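Local coordinates for protein threonine synthase (Brucella melitensis bv. 1, PDB 4F4F) that probably catalyses, with pyridoxal 5'-phosphate as cofactor, the conversion of O-phospho-L-homoserine and water into L-threonine and phosphate, the last step of threonine biosynthesis, at residues Glu39-Thr44 / Thr65-Gly70; Ala101-Leu106 / Val398-Ala403; Ser146-Gly151 / Pro176-Gln181; Val237-Ala242 / Ile265-Val270; Lys419-Val424 / Gly429-Leu434. One frame throughout, in Å; residues are numbered along the deposited sequence.

Interaction 1 comes first along the chain, joining two loops of the N-terminal region across an intervening helical stretch. Interaction 2 then closes a loop of nearly three hundred residues, tying strand 103-107 to helix 390-402. Nested inside that loop, one after the other, are interaction 3, between helices 148-157 and 176-183, and interaction 4, between helices 236-245 and 263-274. Interaction 5 folds the loop after helix 421-428 back on the start of that helix. Interactions 1 and 4 touch through Tyr-40, Phe-67 and Val-270, interactions 2 and 4 through Leu-106, and interactions 3 and 5 through Lys-419, while interactions 1 and 5 lie on opposite sides of the chain's centre.

Interaction 1: residues Glu39-Thr44 / Thr65-Gly70; sequences EYPQFT and TPFTGG
Pro-41 and Phe-67 form the CH-pi part of this contact. The proline ring sits over one face of the phenylalanine, CG 3.9 Å from the ring centroid and only 12° off the normal, so it is nearly centred on the aromatic ring. Pro-41 CD leans towards the rim and reaches Phe-67 CE1 at 3.5 Å. With CG of Phe-67 beside its backbone N (chi1 -69°), the phenylalanine extends from the turn 65-68 towards the loop 39-44.

Aliphatic packing adds a second point. Pro-41 CB lies 3.6 Å from Pro-66 CB, and the two pyrrolidine rings meet at a slant, bringing the loops together without any direct hydrogen bond. Tyr-40 CD1 approaches the edge of the Phe-67 ring more loosely, 4.4 Å from CE1.

Polar contacts serve each loop separately. Gln-42 NE2 donates to Tyr-40 O at 3.1 Å, coming from above the carbonyl plane, and thereby spans Pro-41. Thr-65 O takes both Thr-68 OG1, at 2.7 Å, and Thr-68 N, which pins the turn carrying Pro-66 and Phe-67. The hydroxyl of Tyr-40 is bonded to Glu-327.

Proline-on-aromatic packing thus joins two loops of the threonine synthase N-terminal region, and Tyr-40 rests on helix 263-274 of the cofactor-binding part.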
# COMPACT_ATOMS: atom_id res chain seq x y z
N GLU A 39 -5.70 12.45 -16.70
CA GLU A 39 -5.53 11.46 -17.74
C GLU A 39 -4.36 10.58 -17.40
O GLU A 39 -3.48 10.97 -16.62
CB GLU A 39 -5.25 12.10 -19.09
CG GLU A 39 -4.01 12.97 -19.09
CD GLU A 39 -4.36 14.43 -19.24
OE1 GLU A 39 -3.52 15.13 -19.86
OE2 GLU A 39 -5.46 14.87 -18.79
N TYR A 40 -4.36 9.38 -17.97
CA TYR A 40 -3.28 8.45 -17.72
C TYR A 40 -2.19 8.58 -18.78
O TYR A 40 -2.46 8.60 -19.97
CB TYR A 40 -3.79 7.03 -17.65
CG TYR A 40 -4.55 6.80 -16.39
CD1 TYR A 40 -3.91 6.70 -15.17
CD2 TYR A 40 -5.94 6.80 -16.40
CE1 TYR A 40 -4.62 6.52 -14.01
CE2 TYR A 40 -6.65 6.63 -15.23
CZ TYR A 40 -6.00 6.50 -14.05
OH TYR A 40 -6.76 6.37 -12.94
N PRO A 41 -0.93 8.65 -18.33
CA PRO A 41 0.19 8.65 -19.28
C PRO A 41 0.17 7.36 -20.07
O PRO A 41 -0.21 6.33 -19.53
CB PRO A 41 1.41 8.67 -18.36
CG PRO A 41 0.91 9.27 -17.09
CD PRO A 41 -0.46 8.69 -16.95
N GLN A 42 0.50 7.42 -21.35
CA GLN A 42 0.36 6.27 -22.21
C GLN A 42 1.70 5.76 -22.69
O GLN A 42 2.59 6.53 -23.03
CB GLN A 42 -0.52 6.60 -23.41
CG GLN A 42 -1.93 6.95 -23.01
CD GLN A 42 -2.65 5.76 -22.46
OE1 GLN A 42 -2.69 4.69 -23.08
NE2 GLN A 42 -3.26 5.92 -21.29
N PHE A 43 1.79 4.43 -22.77
CA PHE A 43 2.92 3.73 -23.39
C PHE A 43 2.42 2.86 -24.53
O PHE A 43 1.55 2.01 -24.32
CB PHE A 43 3.63 2.83 -22.37
CG PHE A 43 4.53 3.56 -21.45
CD1 PHE A 43 4.03 4.36 -20.44
CD2 PHE A 43 5.91 3.43 -21.57
CE1 PHE A 43 4.89 5.05 -19.59
CE2 PHE A 43 6.76 4.10 -20.72
CZ PHE A 43 6.25 4.92 -19.73
N THR A 44 2.95 3.05 -25.73
CA THR A 44 2.71 2.14 -26.85
C THR A 44 3.47 0.83 -26.64
O THR A 44 4.34 0.75 -25.79
CB THR A 44 3.20 2.70 -28.20
OG1 THR A 44 4.63 2.86 -28.11
CG2 THR A 44 2.47 4.02 -28.52
N THR A 65 7.70 9.34 -14.07
CA THR A 65 7.98 10.73 -14.38
C THR A 65 6.76 11.51 -14.93
O THR A 65 6.51 12.64 -14.50
CB THR A 65 9.21 10.87 -15.33
OG1 THR A 65 10.37 10.45 -14.64
CG2 THR A 65 9.47 12.30 -15.81
N PRO A 66 5.98 10.90 -15.84
CA PRO A 66 4.85 11.65 -16.40
C PRO A 66 3.85 12.07 -15.33
O PRO A 66 3.20 13.09 -15.48
CB PRO A 66 4.20 10.69 -17.40
CG PRO A 66 5.22 9.64 -17.68
CD PRO A 66 6.22 9.63 -16.54
N PHE A 67 3.71 11.27 -14.28
CA PHE A 67 2.81 11.61 -13.18
C PHE A 67 3.20 12.86 -12.39
O PHE A 67 2.33 13.48 -11.75
CB PHE A 67 2.64 10.43 -12.22
CG PHE A 67 1.87 9.28 -12.80
CD1 PHE A 67 0.50 9.34 -12.93
CD2 PHE A 67 2.51 8.12 -13.20
CE1 PHE A 67 -0.22 8.29 -13.47
CE2 PHE A 67 1.81 7.05 -13.74
CZ PHE A 67 0.43 7.12 -13.86
N THR A 68 4.49 13.22 -12.41
CA THR A 68 5.00 14.36 -11.64
C THR A 68 4.88 15.71 -12.31
O THR A 68 5.20 16.73 -11.68
CB THR A 68 6.47 14.15 -11.23
OG1 THR A 68 7.31 14.18 -12.38
CG2 THR A 68 6.63 12.81 -10.51
N GLY A 69 4.43 15.72 -13.57
CA GLY A 69 4.01 16.94 -14.25
C GLY A 69 5.13 17.96 -14.41
O GLY A 69 4.89 19.17 -14.42
N GLY A 70 6.36 17.47 -14.50
CA GLY A 70 7.50 18.36 -14.58
C GLY A 70 7.87 19.12 -13.32
O GLY A 70 8.70 20.01 -13.37

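Interaction 2: residues Ala101-Leu106 / Val398-Ala403; sequences ANEFVL and VAREKA
Glu-103 and Arg-400 make a side-on, two-pronged salt bridge in an alpha/beta fold, joining a strand of the pyridoxal-phosphate-dependent family region to a helix of the C-terminal threonine synthase region that packs on the same mixed sheet. Glu-103, on strand 103-107, contributes most of the buried surface. Its chain runs out straight, with CG opposite the backbone N (chi1 179°), and carries the carboxylate across to helix 390-402. Arg-400, near the C-terminal end of that helix, reaches back with an extended chain from CG to NE and meets the glutamate at about a right angle. The carboxylate comes to the edge of the guanidinium; the paired bonds hold the two flat groups nearly coplanar, 18° apart, and so limit the rotation of both.

A second partner, Thr-99 OG1 on the neighbouring strand 96-100, also bonds to Glu-103 OE2, so this buried carboxylate is held from the sheet as well as from the helix. Just before Arg-400 in the helix, Ala-399 packs on Val-411 of strand 409-413. Each oxygen uses its syn lone pair: Arg-400 NE donates to Glu-103 OE1 at 2.8 Å, and Arg-400 NH2 donates to Glu-103 OE2 at 2.8 Å with an N-H...O angle of 169°.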
# COMPACT_ATOMS: atom_id res chain seq x y z
N ALA A 101 4.64 -24.21 -13.58
CA ALA A 101 4.91 -24.01 -14.99
C ALA A 101 4.47 -22.66 -15.56
O ALA A 101 5.13 -22.13 -16.43
CB ALA A 101 4.31 -25.14 -15.81
N ASN A 102 3.40 -22.08 -15.05
CA ASN A 102 2.93 -20.80 -15.58
C ASN A 102 2.55 -19.85 -14.47
O ASN A 102 1.61 -19.07 -14.59
CB ASN A 102 1.72 -21.10 -16.45
CG ASN A 102 1.37 -19.97 -17.38
OD1 ASN A 102 2.23 -19.28 -17.88
ND2 ASN A 102 0.11 -19.82 -17.65
N GLU A 103 3.27 -19.92 -13.36
CA GLU A 103 2.94 -19.20 -12.15
C GLU A 103 4.20 -18.74 -11.48
O GLU A 103 5.15 -19.53 -11.32
CB GLU A 103 2.19 -20.11 -11.19
CG GLU A 103 1.77 -19.53 -9.86
CD GLU A 103 1.25 -20.62 -8.94
OE1 GLU A 103 0.04 -21.02 -9.04
OE2 GLU A 103 2.06 -21.13 -8.13
N PHE A 104 4.20 -17.47 -11.07
CA PHE A 104 5.35 -16.81 -10.47
C PHE A 104 4.91 -15.99 -9.28
O PHE A 104 3.81 -15.39 -9.32
CB PHE A 104 5.96 -15.87 -11.50
CG PHE A 104 6.36 -16.56 -12.77
CD1 PHE A 104 5.43 -16.84 -13.74
CD2 PHE A 104 7.65 -16.98 -12.96
CE1 PHE A 104 5.77 -17.51 -14.90
CE2 PHE A 104 8.00 -17.66 -14.12
CZ PHE A 104 7.06 -17.92 -15.10
N VAL A 105 5.76 -15.90 -8.25
CA VAL A 105 5.48 -15.05 -7.11
C VAL A 105 6.38 -13.81 -7.24
O VAL A 105 7.57 -13.96 -7.51
CB VAL A 105 5.76 -15.81 -5.81
CG1 VAL A 105 5.82 -14.87 -4.65
CG2 VAL A 105 4.66 -16.87 -5.57
N LEU A 106 5.77 -12.62 -7.14
CA LEU A 106 6.51 -11.36 -7.16
C LEU A 106 6.77 -10.98 -5.71
O LEU A 106 5.84 -10.67 -4.96
CB LEU A 106 5.72 -10.23 -7.83
CG LEU A 106 6.46 -8.90 -8.02
CD1 LEU A 106 7.75 -9.11 -8.80
CD2 LEU A 106 5.55 -7.96 -8.80
N VAL A 398 -6.14 -18.06 -4.24
CA VAL A 398 -7.16 -17.42 -5.07
C VAL A 398 -6.73 -17.40 -6.55
O VAL A 398 -7.55 -17.60 -7.46
CB VAL A 398 -7.48 -16.00 -4.56
CG1 VAL A 398 -8.38 -15.22 -5.53
CG2 VAL A 398 -8.10 -16.05 -3.16
N ALA A 399 -5.44 -17.13 -6.79
CA ALA A 399 -4.88 -17.16 -8.16
C ALA A 399 -5.20 -18.51 -8.79
O ALA A 399 -5.65 -18.56 -9.91
CB ALA A 399 -3.38 -16.94 -8.14
N ARG A 400 -4.98 -19.61 -8.07
CA ARG A 400 -5.18 -20.94 -8.63
C ARG A 400 -6.66 -21.27 -8.85
O ARG A 400 -6.99 -21.99 -9.76
CB ARG A 400 -4.50 -22.01 -7.77
CG ARG A 400 -3.00 -21.83 -7.75
CD ARG A 400 -2.30 -22.74 -6.75
NE ARG A 400 -0.85 -22.66 -6.89
CZ ARG A 400 0.04 -23.42 -6.24
NH1 ARG A 400 -0.34 -24.32 -5.35
NH2 ARG A 400 1.33 -23.27 -6.46
N GLU A 401 -7.53 -20.74 -8.00
CA GLU A 401 -8.96 -20.92 -8.14
C GLU A 401 -9.55 -20.09 -9.28
O GLU A 401 -10.42 -20.55 -9.99
CB GLU A 401 -9.65 -20.52 -6.83
CG GLU A 401 -11.13 -20.90 -6.73
CD GLU A 401 -11.76 -20.42 -5.44
OE1 GLU A 401 -11.13 -19.65 -4.69
OE2 GLU A 401 -12.90 -20.82 -5.15
N LYS A 402 -9.08 -18.85 -9.41
CA LYS A 402 -9.73 -17.89 -10.29
C LYS A 402 -9.04 -17.72 -11.63
O LYS A 402 -9.61 -17.11 -12.49
CB LYS A 402 -9.79 -16.52 -9.62
CG LYS A 402 -10.64 -16.49 -8.37
CD LYS A 402 -12.10 -16.57 -8.73
CE LYS A 402 -12.81 -17.50 -7.79
NZ LYS A 402 -14.27 -17.37 -7.96
N ALA A 403 -7.83 -18.23 -11.81
CA ALA A 403 -7.11 -17.95 -13.04
C ALA A 403 -7.82 -18.63 -14.19
O ALA A 403 -8.18 -19.79 -14.11
CB ALA A 403 -5.65 -18.38 -12.99

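Interaction 3: residues Ser146-Gly151 / Pro176-Gln181; sequences SGDTGG and PVQQRQ
Gly-147, the N-cap residue of helix 148-157, lies against Gln-178, their CA atoms 5.2 Å apart. Its lack of a side chain lets the two backbones come this close, and its backbone angles would press a CB against the carbonyl O of Ser-146. Gly-147 O is 3.9 Å from Gln-178 CB and also accepts from a water at 2.6 Å; the same water donates to Gln-178 O, also at 2.6 Å, and so bridges two carbonyls.

Asp-148 follows with the one direct hydrogen bond across the contact. Gln-178 NE2 donates to Asp-148 OD2 at 3.0 Å and nearly straight (166°). The bond lies close to the amide plane; amide and carboxylate are steeply turned against each other, and the donor meets OD2 on its syn side, 28° out of the carboxylate plane. A bend at chi2 (77°) folds Gln-178 back, so that its CG also lies 3.5 Å from Asp-148 OD1. Lys-419 completes the network: its NZ makes a salt bridge to Asp-148 OD2, and its carbonyl accepts from Gln-178 NE2. The Asp-148 side chain is about 5 Å from the bound cofactor.

One turn on, Gly-151 faces Gln-181, whose CB is 4.7 Å from its CA. The contact thus joins helices 148-157 and 176-183, which follow strands 139-144 and 163-170, neighbours in the five-stranded parallel sheet.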
# COMPACT_ATOMS: atom_id res chain seq x y z
N SER A 146 -1.21 -0.83 14.35
CA SER A 146 -1.21 -2.03 15.17
C SER A 146 0.14 -2.72 15.06
O SER A 146 0.37 -3.72 15.74
CB SER A 146 -2.31 -2.99 14.70
OG SER A 146 -2.03 -3.32 13.35
N GLY A 147 1.03 -2.23 14.20
CA GLY A 147 2.41 -2.74 14.19
C GLY A 147 3.14 -2.57 12.88
O GLY A 147 4.24 -1.99 12.84
N ASP A 148 2.53 -3.04 11.80
CA ASP A 148 3.24 -3.15 10.51
C ASP A 148 3.39 -1.85 9.70
O ASP A 148 4.49 -1.52 9.18
CB ASP A 148 2.61 -4.26 9.65
CG ASP A 148 2.83 -5.68 10.26
OD1 ASP A 148 2.05 -6.09 11.16
OD2 ASP A 148 3.76 -6.39 9.82
N THR A 149 2.30 -1.11 9.57
CA THR A 149 2.37 0.15 8.83
C THR A 149 3.32 1.16 9.48
O THR A 149 4.06 1.85 8.77
CB THR A 149 0.97 0.75 8.62
OG1 THR A 149 0.15 -0.25 8.03
CG2 THR A 149 1.04 1.97 7.66
N GLY A 150 3.30 1.23 10.80
CA GLY A 150 4.17 2.16 11.53
C GLY A 150 5.64 1.91 11.24
O GLY A 150 6.41 2.86 11.06
N GLY A 151 6.03 0.65 11.18
CA GLY A 151 7.37 0.29 10.80
C GLY A 151 7.79 0.78 9.43
O GLY A 151 8.85 1.42 9.25
N PRO A 176 6.67 -8.63 18.77
CA PRO A 176 8.06 -8.24 18.98
C PRO A 176 8.79 -7.73 17.74
O PRO A 176 9.38 -6.66 17.81
CB PRO A 176 8.69 -9.51 19.55
CG PRO A 176 7.57 -10.06 20.38
CD PRO A 176 6.37 -9.90 19.47
N VAL A 177 8.74 -8.45 16.62
CA VAL A 177 9.42 -8.00 15.40
C VAL A 177 8.92 -6.60 14.96
O VAL A 177 9.70 -5.66 14.72
CB VAL A 177 9.23 -8.99 14.22
CG1 VAL A 177 9.74 -8.39 12.91
CG2 VAL A 177 9.96 -10.31 14.48
N GLN A 178 7.60 -6.47 14.88
CA GLN A 178 6.98 -5.22 14.46
C GLN A 178 7.36 -4.07 15.38
O GLN A 178 7.70 -2.98 14.90
CB GLN A 178 5.45 -5.37 14.36
CG GLN A 178 4.97 -6.06 13.08
CD GLN A 178 5.15 -7.57 13.09
OE1 GLN A 178 5.69 -8.14 14.04
NE2 GLN A 178 4.69 -8.23 12.01
N GLN A 179 7.33 -4.29 16.70
CA GLN A 179 7.68 -3.20 17.61
C GLN A 179 9.14 -2.74 17.45
O GLN A 179 9.44 -1.53 17.45
CB GLN A 179 7.39 -3.56 19.08
CG GLN A 179 7.59 -2.36 20.00
CD GLN A 179 7.23 -2.64 21.44
OE1 GLN A 179 6.06 -2.64 21.80
NE2 GLN A 179 8.24 -2.89 22.27
N ARG A 180 10.05 -3.70 17.32
CA ARG A 180 11.46 -3.38 17.19
C ARG A 180 11.73 -2.56 15.94
O ARG A 180 12.53 -1.66 15.97
CB ARG A 180 12.29 -4.64 17.20
CG ARG A 180 12.29 -5.31 18.56
CD ARG A 180 13.41 -6.32 18.69
NE ARG A 180 14.39 -5.89 19.69
CZ ARG A 180 14.30 -6.13 21.00
NH1 ARG A 180 15.24 -5.68 21.83
NH2 ARG A 180 13.27 -6.80 21.51
N GLN A 181 11.03 -2.86 14.84
CA GLN A 181 11.19 -2.06 13.63
C GLN A 181 10.75 -0.61 13.80
O GLN A 181 11.28 0.30 13.16
CB GLN A 181 10.50 -2.74 12.43
CG GLN A 181 11.23 -4.03 12.04
CD GLN A 181 11.28 -4.33 10.55
OE1 GLN A 181 10.31 -4.85 9.99
NE2 GLN A 181 12.46 -4.09 9.91
O HOH W 1 6.77 -2.31 12.62

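Interaction 4: residues Val237-Ala242 / Ile265-Val270; sequences VYYFTA and IFAGYV
Ile-265 opens its side of the contact with its backbone: its CA lies 3.7 Å from Tyr-239 OH, while its own side chain turns away from helix 236-245 and packs on Val-257. The tyrosine hydroxyl hydrogen-bonds to the carbonyl of Asp-264, a cofactor-binding residue just before the segment.

Ala-267 comes next and meets the aromatic ring obliquely, its CB 4.1 Å from Tyr-239 CE2 in an apolar touch. The two helices here approach to 9.0 Å between axes and cross at -63°. They lie on either side, in sequence, of strand 253-258, within the alpha/beta fold of the pyridoxal-phosphate-dependent family, and helix 263-274 directly follows the cofactor-binding run Gly-260 to Phe-262.

Gly-268 makes the central contact. Its CA stands over the middle of the Tyr-239 ring, 3.4 Å from the centroid and 6° off the normal, a CH-pi interaction over the face. Its backbone N sits over the same ring, 3.4 Å from Tyr-239 CE2. Having no side chain, the glycine lets the aromatic face lie flat on the helix backbone. Tyr-239 reaches this place with CG beside its backbone N (chi1 -68°), and the ring of Phe-255 on strand 253-258 meets it edge-to-face.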
# COMPACT_ATOMS: atom_id res chain seq x y z
N VAL A 237 4.95 0.56 -10.79
CA VAL A 237 6.20 0.17 -11.37
C VAL A 237 6.36 -1.35 -11.45
O VAL A 237 6.77 -1.88 -12.48
CB VAL A 237 7.40 0.81 -10.63
CG1 VAL A 237 8.70 0.35 -11.26
CG2 VAL A 237 7.31 2.37 -10.70
N TYR A 238 6.09 -2.05 -10.35
CA TYR A 238 6.43 -3.46 -10.33
C TYR A 238 5.51 -4.31 -11.22
O TYR A 238 5.87 -5.42 -11.62
CB TYR A 238 6.58 -4.02 -8.94
CG TYR A 238 5.45 -3.77 -8.01
CD1 TYR A 238 4.25 -4.43 -8.16
CD2 TYR A 238 5.62 -2.97 -6.90
CE1 TYR A 238 3.20 -4.20 -7.26
CE2 TYR A 238 4.59 -2.76 -6.01
CZ TYR A 238 3.40 -3.37 -6.20
OH TYR A 238 2.37 -3.15 -5.27
N TYR A 239 4.36 -3.76 -11.58
CA TYR A 239 3.54 -4.41 -12.62
C TYR A 239 4.26 -4.38 -13.97
O TYR A 239 4.38 -5.40 -14.63
CB TYR A 239 2.17 -3.78 -12.74
CG TYR A 239 1.34 -4.04 -11.55
CD1 TYR A 239 0.56 -5.18 -11.47
CD2 TYR A 239 1.31 -3.15 -10.49
CE1 TYR A 239 -0.22 -5.42 -10.36
CE2 TYR A 239 0.57 -3.40 -9.35
CZ TYR A 239 -0.22 -4.54 -9.32
OH TYR A 239 -1.01 -4.78 -8.25
N PHE A 240 4.84 -3.23 -14.32
CA PHE A 240 5.70 -3.16 -15.48
C PHE A 240 6.93 -4.08 -15.42
O PHE A 240 7.22 -4.81 -16.38
CB PHE A 240 6.17 -1.71 -15.75
CG PHE A 240 5.12 -0.86 -16.46
CD1 PHE A 240 4.10 -0.24 -15.74
CD2 PHE A 240 5.19 -0.65 -17.81
CE1 PHE A 240 3.17 0.56 -16.38
CE2 PHE A 240 4.24 0.12 -18.46
CZ PHE A 240 3.24 0.73 -17.75
N THR A 241 7.67 -4.04 -14.33
CA THR A 241 8.93 -4.80 -14.28
C THR A 241 8.66 -6.32 -14.32
O THR A 241 9.34 -7.07 -15.03
CB THR A 241 9.82 -4.39 -13.10
OG1 THR A 241 9.14 -4.65 -11.84
CG2 THR A 241 10.22 -2.88 -13.23
N ALA A 242 7.68 -6.79 -13.56
CA ALA A 242 7.29 -8.20 -13.62
C ALA A 242 6.83 -8.60 -15.03
O ALA A 242 7.26 -9.61 -15.56
CB ALA A 242 6.18 -8.49 -12.61
N ILE A 265 -3.77 -3.24 -5.99
CA ILE A 265 -4.39 -3.68 -7.22
C ILE A 265 -4.85 -2.50 -8.08
O ILE A 265 -4.83 -2.60 -9.32
CB ILE A 265 -5.54 -4.71 -6.98
CG1 ILE A 265 -5.75 -5.54 -8.24
CG2 ILE A 265 -6.80 -4.01 -6.48
CD1 ILE A 265 -6.83 -6.62 -8.13
N PHE A 266 -5.23 -1.39 -7.45
CA PHE A 266 -5.57 -0.21 -8.25
C PHE A 266 -4.36 0.26 -9.08
O PHE A 266 -4.53 0.67 -10.20
CB PHE A 266 -6.22 0.95 -7.45
CG PHE A 266 -6.78 2.03 -8.34
CD1 PHE A 266 -8.02 1.89 -8.89
CD2 PHE A 266 -5.99 3.15 -8.69
CE1 PHE A 266 -8.52 2.86 -9.80
CE2 PHE A 266 -6.47 4.11 -9.57
CZ PHE A 266 -7.74 3.96 -10.13
N ALA A 267 -3.16 0.15 -8.53
CA ALA A 267 -1.92 0.45 -9.27
C ALA A 267 -1.71 -0.44 -10.48
O ALA A 267 -1.21 0.04 -11.53
CB ALA A 267 -0.68 0.39 -8.35
N GLY A 268 -2.14 -1.69 -10.38
CA GLY A 268 -2.14 -2.62 -11.51
C GLY A 268 -3.14 -2.18 -12.57
O GLY A 268 -2.85 -2.22 -13.77
N TYR A 269 -4.30 -1.73 -12.12
CA TYR A 269 -5.29 -1.14 -13.02
C TYR A 269 -4.68 0.07 -13.76
O TYR A 269 -4.90 0.24 -14.99
CB TYR A 269 -6.57 -0.79 -12.27
CG TYR A 269 -7.58 -0.03 -13.07
CD1 TYR A 269 -8.48 -0.68 -13.91
CD2 TYR A 269 -7.65 1.33 -13.00
CE1 TYR A 269 -9.39 0.02 -14.66
CE2 TYR A 269 -8.59 2.04 -13.73
CZ TYR A 269 -9.45 1.38 -14.56
OH TYR A 269 -10.33 2.12 -15.32
N VAL A 270 -3.93 0.88 -13.06
CA VAL A 270 -3.33 2.06 -13.63
C VAL A 270 -2.34 1.63 -14.69
O VAL A 270 -2.31 2.18 -15.80
CB VAL A 270 -2.64 2.97 -12.57
CG1 VAL A 270 -1.84 4.11 -13.29
CG2 VAL A 270 -3.69 3.57 -11.65

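Interaction 5: residues Lys419-Val424 / Gly429-Leu434; sequences KFPDAV and GVEPQL
A water joins Asp-422 and Glu-431 across this contact, donating to Asp-422 OD1 at 2.8 Å and to Glu-431 OE1 at 2.9 Å. It lies between the two carboxylates, whose oxygens OD1 of Asp-422 and OE1 of Glu-431 are 5.7 Å apart. Glu-431 starts out away from helix 421-428, but a bend at chi2 (51°) brings its carboxylate back over the first turn. There it lies alongside Pro-421, pointing the same way, and its OE2 comes to 3.2 Å from Pro-421 CB.

The rest of the contact is mainly apolar. Pro-432 turns towards the helix, its CG 3.8 Å from Pro-421 CA, so one proline sits against the start of the helix while the other forms that start. Val-424, one turn on, sends CG1 opposite its backbone N (chi1 174°); this methyl reaches Pro-432 CD at 4.2 Å and makes a methyl-to-carbonyl contact with Val-430 O at 3.9 Å. Gly-429, with positive phi, is the first residue to leave the helix, and it lets the chain double back along the side of the helix it has just finished. Val-424 also touches Leu-387 and Pro-390.

No direct hydrogen bond crosses between the segments, so the returning loop is held by proline and valine packing and by one water, whose two donated bonds probably ease the repulsion between Asp-422 and Glu-431 at the surface.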
# COMPACT_ATOMS: atom_id res chain seq x y z
N LYS A 419 7.59 -12.10 9.08
CA LYS A 419 6.72 -11.06 9.63
C LYS A 419 5.49 -11.63 10.34
O LYS A 419 4.84 -10.92 11.11
CB LYS A 419 6.25 -10.07 8.54
CG LYS A 419 7.22 -8.95 8.19
CD LYS A 419 7.56 -8.13 9.45
CE LYS A 419 7.56 -6.61 9.26
NZ LYS A 419 6.42 -6.00 8.56
N PHE A 420 5.16 -12.90 10.06
CA PHE A 420 3.96 -13.54 10.63
C PHE A 420 4.32 -14.97 10.99
O PHE A 420 3.71 -15.91 10.49
CB PHE A 420 2.80 -13.43 9.64
CG PHE A 420 2.42 -12.00 9.37
CD1 PHE A 420 1.70 -11.28 10.31
CD2 PHE A 420 2.91 -11.33 8.25
CE1 PHE A 420 1.41 -9.94 10.11
CE2 PHE A 420 2.63 -10.01 8.04
CZ PHE A 420 1.88 -9.31 8.97
N PRO A 421 5.31 -15.13 11.87
CA PRO A 421 5.84 -16.44 12.17
C PRO A 421 4.82 -17.39 12.82
O PRO A 421 4.89 -18.59 12.58
CB PRO A 421 7.00 -16.14 13.12
CG PRO A 421 6.57 -14.90 13.84
CD PRO A 421 5.84 -14.11 12.79
N ASP A 422 3.89 -16.87 13.63
CA ASP A 422 2.93 -17.75 14.34
C ASP A 422 2.06 -18.54 13.35
O ASP A 422 1.86 -19.77 13.47
CB ASP A 422 1.99 -16.97 15.27
CG ASP A 422 2.68 -16.45 16.53
OD1 ASP A 422 3.85 -16.79 16.77
OD2 ASP A 422 2.02 -15.69 17.28
N ALA A 423 1.51 -17.80 12.40
CA ALA A 423 0.61 -18.39 11.43
C ALA A 423 1.39 -19.35 10.53
O ALA A 423 0.89 -20.41 10.19
CB ALA A 423 -0.04 -17.31 10.60
N VAL A 424 2.61 -18.99 10.16
CA VAL A 424 3.41 -19.83 9.25
C VAL A 424 3.74 -21.13 10.00
O VAL A 424 3.58 -22.22 9.44
CB VAL A 424 4.69 -19.12 8.77
CG1 VAL A 424 5.57 -20.07 7.96
CG2 VAL A 424 4.34 -17.88 7.96
N GLY A 429 4.73 -25.91 10.38
CA GLY A 429 5.77 -26.31 11.32
C GLY A 429 7.12 -25.63 11.18
O GLY A 429 8.03 -25.92 11.96
N VAL A 430 7.30 -24.75 10.20
CA VAL A 430 8.58 -24.06 10.04
C VAL A 430 8.54 -22.74 10.82
O VAL A 430 7.55 -22.00 10.77
CB VAL A 430 8.90 -23.80 8.57
CG1 VAL A 430 10.04 -22.79 8.42
CG2 VAL A 430 9.22 -25.12 7.87
N GLU A 431 9.61 -22.47 11.58
CA GLU A 431 9.77 -21.17 12.21
C GLU A 431 10.58 -20.35 11.20
O GLU A 431 11.75 -20.62 11.02
CB GLU A 431 10.51 -21.29 13.56
CG GLU A 431 10.59 -19.99 14.38
CD GLU A 431 9.26 -19.29 14.59
OE1 GLU A 431 8.23 -19.94 14.88
OE2 GLU A 431 9.25 -18.05 14.46
N PRO A 432 9.94 -19.38 10.52
CA PRO A 432 10.70 -18.72 9.44
C PRO A 432 11.90 -17.96 9.98
O PRO A 432 11.91 -17.56 11.12
CB PRO A 432 9.68 -17.79 8.80
CG PRO A 432 8.56 -17.67 9.76
CD PRO A 432 8.57 -18.88 10.65
N GLN A 433 12.92 -17.77 9.16
CA GLN A 433 14.13 -17.09 9.58
C GLN A 433 14.21 -15.71 8.91
O GLN A 433 13.92 -15.55 7.71
CB GLN A 433 15.36 -17.94 9.25
N LEU A 434 14.60 -14.70 9.69
CA LEU A 434 14.82 -13.36 9.17
C LEU A 434 15.94 -13.38 8.16
O LEU A 434 16.83 -14.21 8.26
CB LEU A 434 15.18 -12.40 10.30
CG LEU A 434 14.07 -12.03 11.29
CD1 LEU A 434 14.67 -11.59 12.62
CD2 LEU A 434 13.18 -10.94 10.71
O HOH W 2 5.98 -18.57 16.15